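Local coordinates for aspartate aminotransferase (Leishmania major, PDB 4H51), which probably catalyses the pyridoxal-phosphate-dependent exchange of an amino group between L-aspartate and 2-oxoglutarate, working as a homodimer, at residues B[47-52]-B[385-390]; B[117-122]-B[271-276]; B[143-148]-B[201-206]; B[230-235]-B[364-369]. All coordinates share one frame; numbering follows the deposited sequence. Where two conformers were deposited one is given.

Overall arrangement
Three of the contacts lie at or near the pyridoxal phosphate carried by the modified lysine at position 265. Contact 2 grips its phosphate, while Asn201 of contact 3 and Tyr232 of contact 4 share its O3. Contacts 3 and 4 are the nearest pair, with centres about 10 Å apart; Phe367 packs on Asn201, and Gly204 O lies 2.8 Å from Ile364 N, a probable hydrogen bond. Contact 2 reaches contact 3 through Thr119 OG1, 3.4 Å from Trp147 CH2. Contact 1 closes the longest loop of the four, enclosing the other three; its centre is about 23 Å from that of contact 2, yet it touches contact 4, Gly52 packing on Met366 and Phe367.

Contact 1 of 4, residues B[47-52]-B[385-390]; sequences ANLVIG and IFITVS
Val50 has CG1 anti to its backbone N (chi1 -177°), which turns CG2 toward the second chain segment, and Phe386 has CG anti to its own carbonyl carbon (chi1 -63°), which sets the ring beside the backbone N, where CD2 meets Ala47 O; the two side chains pass at a slant with Val50 CG2 3.9 Å from Phe386 CB. Phe386 belongs to, and Val50 lies just beyond, a two-stranded parallel sheet, 47-48 beside 385-386, that ties the N-terminal part of the chain to its C-terminal part in the small domain of this fold-type I aminotransferase. Ala47 and Ile385 share one face of the sheet. Both torsions of Ile385 fold the same way, bringing CD1 back to within 3.8 Å of Ala47 CB, and helix 400-416 packs against this face. Asn48 and Phe386 occupy the other face, against helix 31-41.

The strands are joined by Phe386 N donating to Ala47 O at 3.0 Å, a nearly straight bond (163°). The same carbonyl oxygen lies at the edge of the Phe386 ring, close to its plane, 3.5 Å from CD2. Leu49 N adds a weak bond to Phe386 O at 3.1 Å. Beyond this point the pairing ends: Phe386 is the centre of an inverse gamma turn, closed by a weak bond from Ile387 N to Ile385 O, and the chains diverge. Val50 N lies near Phe386 O at too poor an angle to bond to it. Its hydrogen is directed instead at the side chain of Asn48, where Val50 N makes a weak 3.5 Å bond to OD1.

Contact 2 of 4, residues B[117-122]-B[271-276]; sequences SGTGAV and SERAGT
Ser117 and Gly275 bring the two backbones together, their CA atoms 3.6 Å apart, where the first turn of helix 117-129 passes the start of strand 274-280. The axes of 117-122 and 274-276 come within 6.3 Å and run in similar directions, 31° apart. Gly275 has no side chain, which lets the helix start settle on the strand. A turn on, Ala121 points at the strand, its CB 3.3 Å from Thr276 O.

The Arg273 chain bends at both chi2 and chi3, curling its guanidinium so that Ser117 CB lies over one face, 3.2 Å above the plane and toward its rim. Thr119 OG1 stands near the edge, 4.0 Å from Arg273 NH2. A water links the segments, donating to Ser117 OG at 3.1 Å and accepting from Ala274 N at 2.7 Å. Tyr302 and Cys304 of the second subunit receive Arg273 NH2 and NE through their carbonyl oxygens, which fixes the guanidinium, and Thr303 of that subunit bonds Thr119 OG1.

Ser117 OG (also bonded by Ser264 OG), Gly118 N, Thr119 OG1 and Arg273 NH1 bond the phosphate of the modified lysine at position 265: the phosphate-binding cup of pyridoxal-phosphate enzymes, with the N-terminus of helix 117-129 at the phosphate.

Contact 3 of 4, residues B[143-148]-B[201-206]; sequences SDPTWP and NPTGVD
Pro145 CG rests against both Pro202 and Thr203, 3.8 Å from Pro202 CG and from Thr203 CG2. Neither meeting is flat: the side chains run past one another at an angle. Further along, Pro202 CD touches the backbone of the other segment, 3.7 Å from Thr146 C. Asn201 O comes close to the same stretch of chain, in a CA-H...O contact with Thr146 CA at 3.5 Å; it is also near Trp147 N, though the angle there is too poor for a hydrogen bond. The Asn201 side chain crosses Trp147 at a slant, ND2 coming within 3.3 Å of Trp147 CD1 with the amide and indole planes 48° apart.

Both prolines follow cis peptide bonds, a pair of cis-prolines known from aspartate aminotransferases, here in contact with each other. The loop after strand 140-144 and the loop leading to helix 209-221 thereby meet beyond the strand ends of the large-domain sheet.

Behind the first shell, Ser143 OG donates to Pro145 O at 2.7 Å, approaching from above the carbonyl plane. Thr203 OG1 accepts from Val205 N at 3.1 Å, an ST turn. His200 bonds both of these hydroxyls, and Thr146 OG1 is shared between His150 and His196. The extended chi1 of Asn201 (176°) carries its amide to two partners: ND2 bonds O3 of the modified lysine at position 265, and OD1 is bonded by NH1 of Arg392, whose place is consistent with the substrate-binding arginine of the family.

Contact 4 of 4, residues B[230-235]-B[364-369]; sequences SAYQGY and IGMFSF
Tyr235 and Met366 make a Met-aromatic contact, the sulfur SD lying above the ring at 5.5 Å from its centroid and only 18° off the normal. The methyl comes closer, Met366 CE standing 3.6 Å from Tyr235 OH and 3.7 Å from CZ at the phenol end. A bend at chi2 of Met366 puts it there.

Tyr232 and Phe367 cross at about a right angle, the hydroxyl OH of Tyr232 at the edge of the Phe367 ring, near its plane, 3.5 Å from CE2. Met366 CB sits over the centre of one face of that ring, while in an apolar contact its CG reaches Tyr232 CE1 at 4.3 Å. Tyr235 CB rests on the bare CA of Gly365.

The contact brings the loop after strand 225-230 of the large-domain sheet against the turn entering strand 367-369, which pairs antiparallel with 392-394. A 2.7 Å bond from Tyr235 N to Tyr232 O closes the loop; both tyrosines point toward the segment 364-369. Arg341 NH2 bonds the carbonyl oxygens of Gly365 and Phe367.

Both hydroxyls bond the modified lysine at position 265, Tyr232 OH at the cofactor O3 and Tyr235 OH at the main-chain O.

Contact 1 of 4, residues B[47-52]-B[385-390]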
# COMPACT_ATOMS: atom_id res chain seq x y z
N ALA B 47 -12.25 1.50 -29.64
CA ALA B 47 -12.80 2.11 -28.44
C ALA B 47 -12.31 1.25 -27.27
O ALA B 47 -12.65 0.10 -27.15
CB ALA B 47 -14.33 2.15 -28.49
N ASN B 48 -11.44 1.83 -26.47
CA ASN B 48 -10.90 1.14 -25.36
C ASN B 48 -11.82 1.45 -24.17
O ASN B 48 -11.64 2.47 -23.50
CB ASN B 48 -9.45 1.54 -25.11
CG ASN B 48 -8.87 0.89 -23.88
OD1 ASN B 48 -9.55 0.15 -23.18
ND2 ASN B 48 -7.60 1.18 -23.59
N LEU B 49 -12.78 0.57 -23.92
CA LEU B 49 -13.73 0.77 -22.84
C LEU B 49 -13.63 -0.24 -21.69
O LEU B 49 -14.65 -0.57 -21.05
CB LEU B 49 -15.16 0.75 -23.40
CG LEU B 49 -15.37 1.55 -24.70
CD1 LEU B 49 -16.78 1.33 -25.23
CD2 LEU B 49 -15.05 3.02 -24.43
N VAL B 50 -12.41 -0.69 -21.39
CA VAL B 50 -12.20 -1.75 -20.36
C VAL B 50 -12.17 -1.24 -18.95
O VAL B 50 -13.19 -1.40 -18.25
CB VAL B 50 -10.95 -2.60 -20.63
CG1 VAL B 50 -10.85 -3.71 -19.57
CG2 VAL B 50 -11.00 -3.16 -22.05
N ILE B 51 -11.07 -0.63 -18.50
CA ILE B 51 -10.99 -0.10 -17.14
C ILE B 51 -11.89 1.08 -16.91
O ILE B 51 -11.99 1.96 -17.77
CB ILE B 51 -9.53 0.32 -16.71
CG1 ILE B 51 -8.68 -0.91 -16.51
CG2 ILE B 51 -9.52 1.13 -15.42
CD1 ILE B 51 -7.20 -0.61 -16.39
N GLY B 52 -12.52 1.10 -15.74
CA GLY B 52 -13.29 2.23 -15.28
C GLY B 52 -12.44 3.46 -14.91
O GLY B 52 -12.33 3.79 -13.72
N ILE B 385 -13.97 -2.85 -30.45
CA ILE B 385 -14.86 -2.24 -29.43
C ILE B 385 -14.65 -3.07 -28.16
O ILE B 385 -15.25 -4.10 -28.00
CB ILE B 385 -16.35 -2.23 -29.86
CG1 ILE B 385 -16.59 -1.41 -31.16
CG2 ILE B 385 -17.24 -1.66 -28.75
CD1 ILE B 385 -15.91 -0.05 -31.21
N PHE B 386 -13.72 -2.65 -27.32
CA PHE B 386 -13.24 -3.44 -26.20
C PHE B 386 -14.10 -3.19 -24.96
O PHE B 386 -13.78 -2.35 -24.10
CB PHE B 386 -11.78 -3.15 -25.88
CG PHE B 386 -10.82 -3.51 -26.99
CD1 PHE B 386 -10.24 -4.78 -27.04
CD2 PHE B 386 -10.49 -2.59 -27.96
CE1 PHE B 386 -9.35 -5.11 -28.04
CE2 PHE B 386 -9.59 -2.91 -28.96
CZ PHE B 386 -9.02 -4.18 -29.00
N ILE B 387 -15.20 -3.90 -24.92
CA ILE B 387 -15.98 -4.11 -23.69
C ILE B 387 -15.56 -5.45 -23.05
O ILE B 387 -14.92 -6.29 -23.71
CB ILE B 387 -17.49 -4.09 -24.00
CG1 ILE B 387 -17.89 -5.25 -24.89
CG2 ILE B 387 -17.87 -2.79 -24.69
CD1 ILE B 387 -19.35 -5.29 -25.19
N THR B 388 -15.95 -5.70 -21.79
CA THR B 388 -15.69 -7.01 -21.22
C THR B 388 -16.60 -8.11 -21.79
O THR B 388 -17.68 -7.87 -22.37
CB THR B 388 -15.79 -7.02 -19.69
OG1 THR B 388 -17.20 -7.03 -19.31
CG2 THR B 388 -15.07 -5.79 -19.10
N VAL B 389 -16.16 -9.35 -21.56
CA VAL B 389 -16.91 -10.51 -21.98
C VAL B 389 -18.29 -10.63 -21.28
O VAL B 389 -19.19 -11.27 -21.78
CB VAL B 389 -16.08 -11.82 -21.81
CG1 VAL B 389 -14.83 -11.75 -22.66
CG2 VAL B 389 -15.70 -12.07 -20.37
N SER B 390 -18.43 -9.99 -20.13
CA SER B 390 -19.74 -9.90 -19.43
C SER B 390 -20.65 -8.75 -19.88
O SER B 390 -21.76 -8.56 -19.37
CB SER B 390 -19.49 -9.80 -17.93
OG SER B 390 -18.68 -8.66 -17.60

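Contact 2 of 4, residues B[117-122]-B[271-276]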
# COMPACT_ATOMS: atom_id res chain seq x y z
N SER B 117 -5.91 3.50 -1.15
CA SER B 117 -7.08 3.69 -1.97
C SER B 117 -8.23 2.78 -1.51
O SER B 117 -8.20 2.23 -0.38
CB SER B 117 -6.72 3.52 -3.45
OG SER B 117 -7.34 4.58 -4.19
N GLY B 118 -9.21 2.58 -2.38
CA GLY B 118 -10.37 1.77 -2.04
C GLY B 118 -10.06 0.31 -1.96
O GLY B 118 -10.63 -0.40 -1.16
N THR B 119 -9.16 -0.18 -2.81
CA THR B 119 -8.80 -1.58 -2.76
C THR B 119 -8.18 -1.84 -1.39
O THR B 119 -8.54 -2.78 -0.72
CB THR B 119 -7.81 -2.02 -3.86
OG1 THR B 119 -8.29 -1.69 -5.18
CG2 THR B 119 -7.50 -3.53 -3.73
N GLY B 120 -7.22 -0.99 -1.00
CA GLY B 120 -6.56 -1.11 0.30
C GLY B 120 -7.56 -1.10 1.44
O GLY B 120 -7.42 -1.84 2.44
N ALA B 121 -8.57 -0.24 1.34
CA ALA B 121 -9.60 -0.17 2.38
C ALA B 121 -10.47 -1.43 2.44
O ALA B 121 -10.87 -1.86 3.54
CB ALA B 121 -10.46 1.11 2.17
N VAL B 122 -10.79 -2.00 1.28
CA VAL B 122 -11.60 -3.24 1.25
C VAL B 122 -10.77 -4.35 1.87
O VAL B 122 -11.27 -5.05 2.72
CB VAL B 122 -12.09 -3.62 -0.15
CG1 VAL B 122 -12.80 -5.01 -0.15
CG2 VAL B 122 -13.04 -2.53 -0.65
N SER B 271 -3.37 6.86 -9.73
CA SER B 271 -2.01 6.41 -9.47
C SER B 271 -1.48 6.74 -8.09
O SER B 271 -0.43 6.27 -7.73
CB SER B 271 -1.04 6.99 -10.50
OG SER B 271 -1.04 8.40 -10.36
N GLU B 272 -2.16 7.57 -7.31
CA GLU B 272 -1.62 7.98 -6.01
C GLU B 272 -2.24 7.24 -4.80
O GLU B 272 -1.75 7.36 -3.67
CB GLU B 272 -1.75 9.48 -5.84
CG GLU B 272 -1.01 10.28 -6.93
CD GLU B 272 0.40 9.76 -7.23
OE1 GLU B 272 1.23 9.47 -6.30
OE2 GLU B 272 0.69 9.59 -8.43
N ARG B 273 -3.29 6.47 -5.05
CA ARG B 273 -3.79 5.49 -4.11
C ARG B 273 -4.24 6.11 -2.79
O ARG B 273 -3.76 5.74 -1.71
CB ARG B 273 -2.75 4.39 -3.83
CG ARG B 273 -1.87 3.96 -5.02
CD ARG B 273 -2.62 3.46 -6.22
NE ARG B 273 -3.45 2.27 -5.92
CZ ARG B 273 -4.75 2.14 -6.11
NH1 ARG B 273 -5.46 3.15 -6.63
NH2 ARG B 273 -5.36 1.02 -5.74
N ALA B 274 -5.19 7.03 -2.87
CA ALA B 274 -5.68 7.76 -1.68
C ALA B 274 -7.07 7.25 -1.32
O ALA B 274 -8.02 7.37 -2.12
CB ALA B 274 -5.73 9.27 -1.94
N GLY B 275 -7.20 6.72 -0.12
CA GLY B 275 -8.47 6.14 0.35
C GLY B 275 -8.57 6.21 1.86
O GLY B 275 -7.60 6.54 2.54
N THR B 276 -9.75 5.85 2.38
CA THR B 276 -9.89 5.63 3.80
C THR B 276 -10.73 4.41 4.12
O THR B 276 -11.57 3.95 3.32
CB THR B 276 -10.57 6.82 4.55
OG1 THR B 276 -11.96 6.93 4.19
CG2 THR B 276 -9.85 8.19 4.25
O HOH W 1 -6.48 7.34 -5.20

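Contact 3 of 4, residues B[143-148]-B[201-206]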
# COMPACT_ATOMS: atom_id res chain seq x y z
N SER B 143 -22.48 -8.96 -4.12
CA SER B 143 -23.56 -8.86 -5.08
C SER B 143 -23.33 -9.79 -6.29
O SER B 143 -22.20 -10.03 -6.74
CB SER B 143 -23.76 -7.40 -5.52
OG SER B 143 -22.63 -6.90 -6.21
N ASP B 144 -24.43 -10.28 -6.82
CA ASP B 144 -24.47 -11.01 -8.07
C ASP B 144 -24.83 -10.10 -9.22
O ASP B 144 -25.99 -9.79 -9.42
CB ASP B 144 -25.53 -12.10 -7.98
CG ASP B 144 -25.72 -12.86 -9.29
OD1 ASP B 144 -24.75 -12.92 -10.09
OD2 ASP B 144 -26.86 -13.31 -9.53
N PRO B 145 -23.86 -9.65 -10.00
CA PRO B 145 -22.44 -9.81 -9.99
C PRO B 145 -21.81 -8.60 -9.25
O PRO B 145 -22.54 -7.72 -8.80
CB PRO B 145 -22.13 -9.70 -11.48
CG PRO B 145 -23.01 -8.66 -11.93
CD PRO B 145 -24.26 -8.74 -11.09
N THR B 146 -20.48 -8.54 -9.21
CA THR B 146 -19.77 -7.49 -8.50
C THR B 146 -18.43 -7.20 -9.16
O THR B 146 -18.06 -7.83 -10.15
CB THR B 146 -19.57 -7.87 -7.00
OG1 THR B 146 -19.20 -6.69 -6.26
CG2 THR B 146 -18.53 -9.03 -6.81
N TRP B 147 -17.68 -6.30 -8.54
CA TRP B 147 -16.34 -5.98 -8.98
C TRP B 147 -15.53 -7.22 -8.94
O TRP B 147 -15.41 -7.86 -7.91
CB TRP B 147 -15.77 -4.99 -8.04
CG TRP B 147 -14.37 -4.53 -8.30
CD1 TRP B 147 -13.80 -4.15 -9.50
CD2 TRP B 147 -13.38 -4.20 -7.29
NE1 TRP B 147 -12.53 -3.66 -9.31
CE2 TRP B 147 -12.23 -3.65 -7.99
CE3 TRP B 147 -13.34 -4.32 -5.92
CZ2 TRP B 147 -11.05 -3.30 -7.31
CZ3 TRP B 147 -12.16 -3.94 -5.25
CH2 TRP B 147 -11.06 -3.43 -5.93
N PRO B 148 -14.89 -7.57 -10.09
CA PRO B 148 -14.22 -8.84 -10.10
C PRO B 148 -13.21 -8.99 -9.00
O PRO B 148 -13.04 -10.09 -8.53
CB PRO B 148 -13.53 -8.85 -11.46
CG PRO B 148 -14.44 -8.07 -12.33
CD PRO B 148 -14.95 -6.96 -11.43
N ASN B 201 -20.74 -1.41 -9.64
CA ASN B 201 -19.76 -1.97 -10.56
C ASN B 201 -19.96 -3.48 -10.56
O ASN B 201 -19.71 -4.13 -9.54
CB ASN B 201 -18.36 -1.58 -10.15
CG ASN B 201 -17.27 -2.22 -11.02
OD1 ASN B 201 -17.57 -2.97 -11.94
ND2 ASN B 201 -16.03 -1.98 -10.68
N PRO B 202 -20.38 -4.08 -11.70
CA PRO B 202 -20.35 -3.59 -13.09
C PRO B 202 -21.64 -3.15 -13.78
O PRO B 202 -21.59 -2.77 -14.97
CB PRO B 202 -19.80 -4.83 -13.81
CG PRO B 202 -20.61 -5.94 -13.15
CD PRO B 202 -20.57 -5.55 -11.68
N THR B 203 -22.77 -3.13 -13.09
CA THR B 203 -24.06 -3.06 -13.74
C THR B 203 -24.61 -1.66 -13.88
O THR B 203 -25.50 -1.46 -14.69
CB THR B 203 -25.10 -3.87 -12.97
OG1 THR B 203 -25.44 -3.21 -11.76
CG2 THR B 203 -24.63 -5.34 -12.70
N GLY B 204 -24.11 -0.69 -13.08
CA GLY B 204 -24.63 0.67 -13.04
C GLY B 204 -26.05 0.79 -12.52
O GLY B 204 -26.73 1.80 -12.73
N VAL B 205 -26.55 -0.30 -11.92
CA VAL B 205 -27.89 -0.29 -11.34
C VAL B 205 -27.80 -0.22 -9.84
O VAL B 205 -27.17 -1.07 -9.24
CB VAL B 205 -28.70 -1.53 -11.74
CG1 VAL B 205 -30.08 -1.45 -11.10
CG2 VAL B 205 -28.86 -1.55 -13.27
N ASP B 206 -28.38 0.82 -9.26
CA ASP B 206 -28.38 1.04 -7.83
C ASP B 206 -29.79 0.83 -7.30
O ASP B 206 -30.78 0.98 -8.04
CB ASP B 206 -27.94 2.48 -7.48
CG ASP B 206 -26.49 2.74 -7.77
OD1 ASP B 206 -25.77 1.76 -8.00
OD2 ASP B 206 -26.08 3.93 -7.77

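Contact 4 of 4, residues B[230-235]-B[364-369]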
# COMPACT_ATOMS: atom_id res chain seq x y z
N SER B 230 -17.34 2.34 -1.35
CA SER B 230 -17.70 3.65 -1.90
C SER B 230 -16.60 4.20 -2.80
O SER B 230 -15.76 4.99 -2.38
CB SER B 230 -18.02 4.60 -0.73
OG SER B 230 -18.37 5.86 -1.21
N ALA B 231 -16.54 3.70 -4.04
CA ALA B 231 -15.44 4.07 -4.95
C ALA B 231 -15.80 5.23 -5.92
O ALA B 231 -14.92 5.83 -6.54
CB ALA B 231 -15.00 2.83 -5.75
N TYR B 232 -17.09 5.56 -6.04
CA TYR B 232 -17.54 6.53 -7.07
C TYR B 232 -18.43 7.64 -6.58
O TYR B 232 -19.27 8.13 -7.36
CB TYR B 232 -18.28 5.83 -8.20
CG TYR B 232 -17.53 4.75 -8.88
CD1 TYR B 232 -16.70 5.01 -9.97
CD2 TYR B 232 -17.66 3.45 -8.44
CE1 TYR B 232 -16.00 4.00 -10.59
CE2 TYR B 232 -16.95 2.45 -9.03
CZ TYR B 232 -16.14 2.71 -10.09
OH TYR B 232 -15.47 1.63 -10.65
N GLN B 233 -18.29 8.06 -5.32
CA GLN B 233 -19.13 9.11 -4.76
C GLN B 233 -19.04 10.34 -5.64
O GLN B 233 -17.94 10.85 -5.90
CB GLN B 233 -18.77 9.47 -3.33
CG GLN B 233 -19.86 10.24 -2.66
CD GLN B 233 -19.47 10.82 -1.34
OE1 GLN B 233 -18.50 10.36 -0.73
NE2 GLN B 233 -20.24 11.78 -0.85
N GLY B 234 -20.18 10.77 -6.15
CA GLY B 234 -20.19 11.80 -7.22
C GLY B 234 -20.72 11.29 -8.57
O GLY B 234 -21.34 12.09 -9.30
N TYR B 235 -20.50 10.01 -8.94
CA TYR B 235 -20.77 9.60 -10.31
C TYR B 235 -22.22 9.12 -10.54
O TYR B 235 -22.76 9.24 -11.66
CB TYR B 235 -19.81 8.53 -10.76
CG TYR B 235 -18.46 9.05 -11.28
CD1 TYR B 235 -18.35 9.57 -12.57
CD2 TYR B 235 -17.35 9.04 -10.48
CE1 TYR B 235 -17.14 10.06 -13.04
CE2 TYR B 235 -16.14 9.51 -10.93
CZ TYR B 235 -16.03 10.01 -12.19
OH TYR B 235 -14.84 10.43 -12.63
N ILE B 364 -26.23 4.21 -14.17
CA ILE B 364 -25.49 5.37 -13.71
C ILE B 364 -24.05 5.00 -13.37
O ILE B 364 -23.71 3.78 -13.19
CB ILE B 364 -26.22 6.09 -12.53
CG1 ILE B 364 -26.46 5.20 -11.32
CG2 ILE B 364 -27.59 6.62 -12.96
CD1 ILE B 364 -27.52 5.79 -10.40
N GLY B 365 -23.20 6.02 -13.27
CA GLY B 365 -21.81 5.85 -12.92
C GLY B 365 -20.99 5.66 -14.17
O GLY B 365 -21.38 6.13 -15.24
N MET B 366 -19.86 5.02 -14.07
CA MET B 366 -18.98 4.88 -15.22
C MET B 366 -19.42 3.83 -16.23
O MET B 366 -19.21 4.00 -17.43
CB MET B 366 -17.59 4.51 -14.76
CG MET B 366 -16.81 5.77 -14.42
SD MET B 366 -15.07 5.50 -14.75
CE MET B 366 -14.70 7.20 -14.26
N PHE B 367 -20.07 2.78 -15.73
CA PHE B 367 -20.35 1.62 -16.59
C PHE B 367 -21.79 1.51 -17.14
O PHE B 367 -22.77 2.12 -16.62
CB PHE B 367 -20.00 0.38 -15.82
CG PHE B 367 -18.58 0.33 -15.34
CD1 PHE B 367 -17.53 0.15 -16.23
CD2 PHE B 367 -18.28 0.39 -13.99
CE1 PHE B 367 -16.21 0.06 -15.79
CE2 PHE B 367 -16.97 0.30 -13.53
CZ PHE B 367 -15.93 0.14 -14.42
N SER B 368 -21.89 0.73 -18.22
CA SER B 368 -23.13 0.13 -18.71
C SER B 368 -22.87 -1.39 -18.70
O SER B 368 -21.79 -1.85 -19.11
CB SER B 368 -23.38 0.68 -20.11
OG SER B 368 -24.64 0.36 -20.71
N PHE B 369 -23.80 -2.17 -18.15
CA PHE B 369 -23.86 -3.60 -18.37
C PHE B 369 -24.85 -3.77 -19.54
O PHE B 369 -26.05 -3.60 -19.36
CB PHE B 369 -24.38 -4.27 -17.09
CG PHE B 369 -23.71 -5.54 -16.73
CD1 PHE B 369 -22.33 -5.65 -16.78
CD2 PHE B 369 -24.43 -6.62 -16.25
CE1 PHE B 369 -21.69 -6.82 -16.44
CE2 PHE B 369 -23.79 -7.79 -15.92
CZ PHE B 369 -22.43 -7.89 -16.00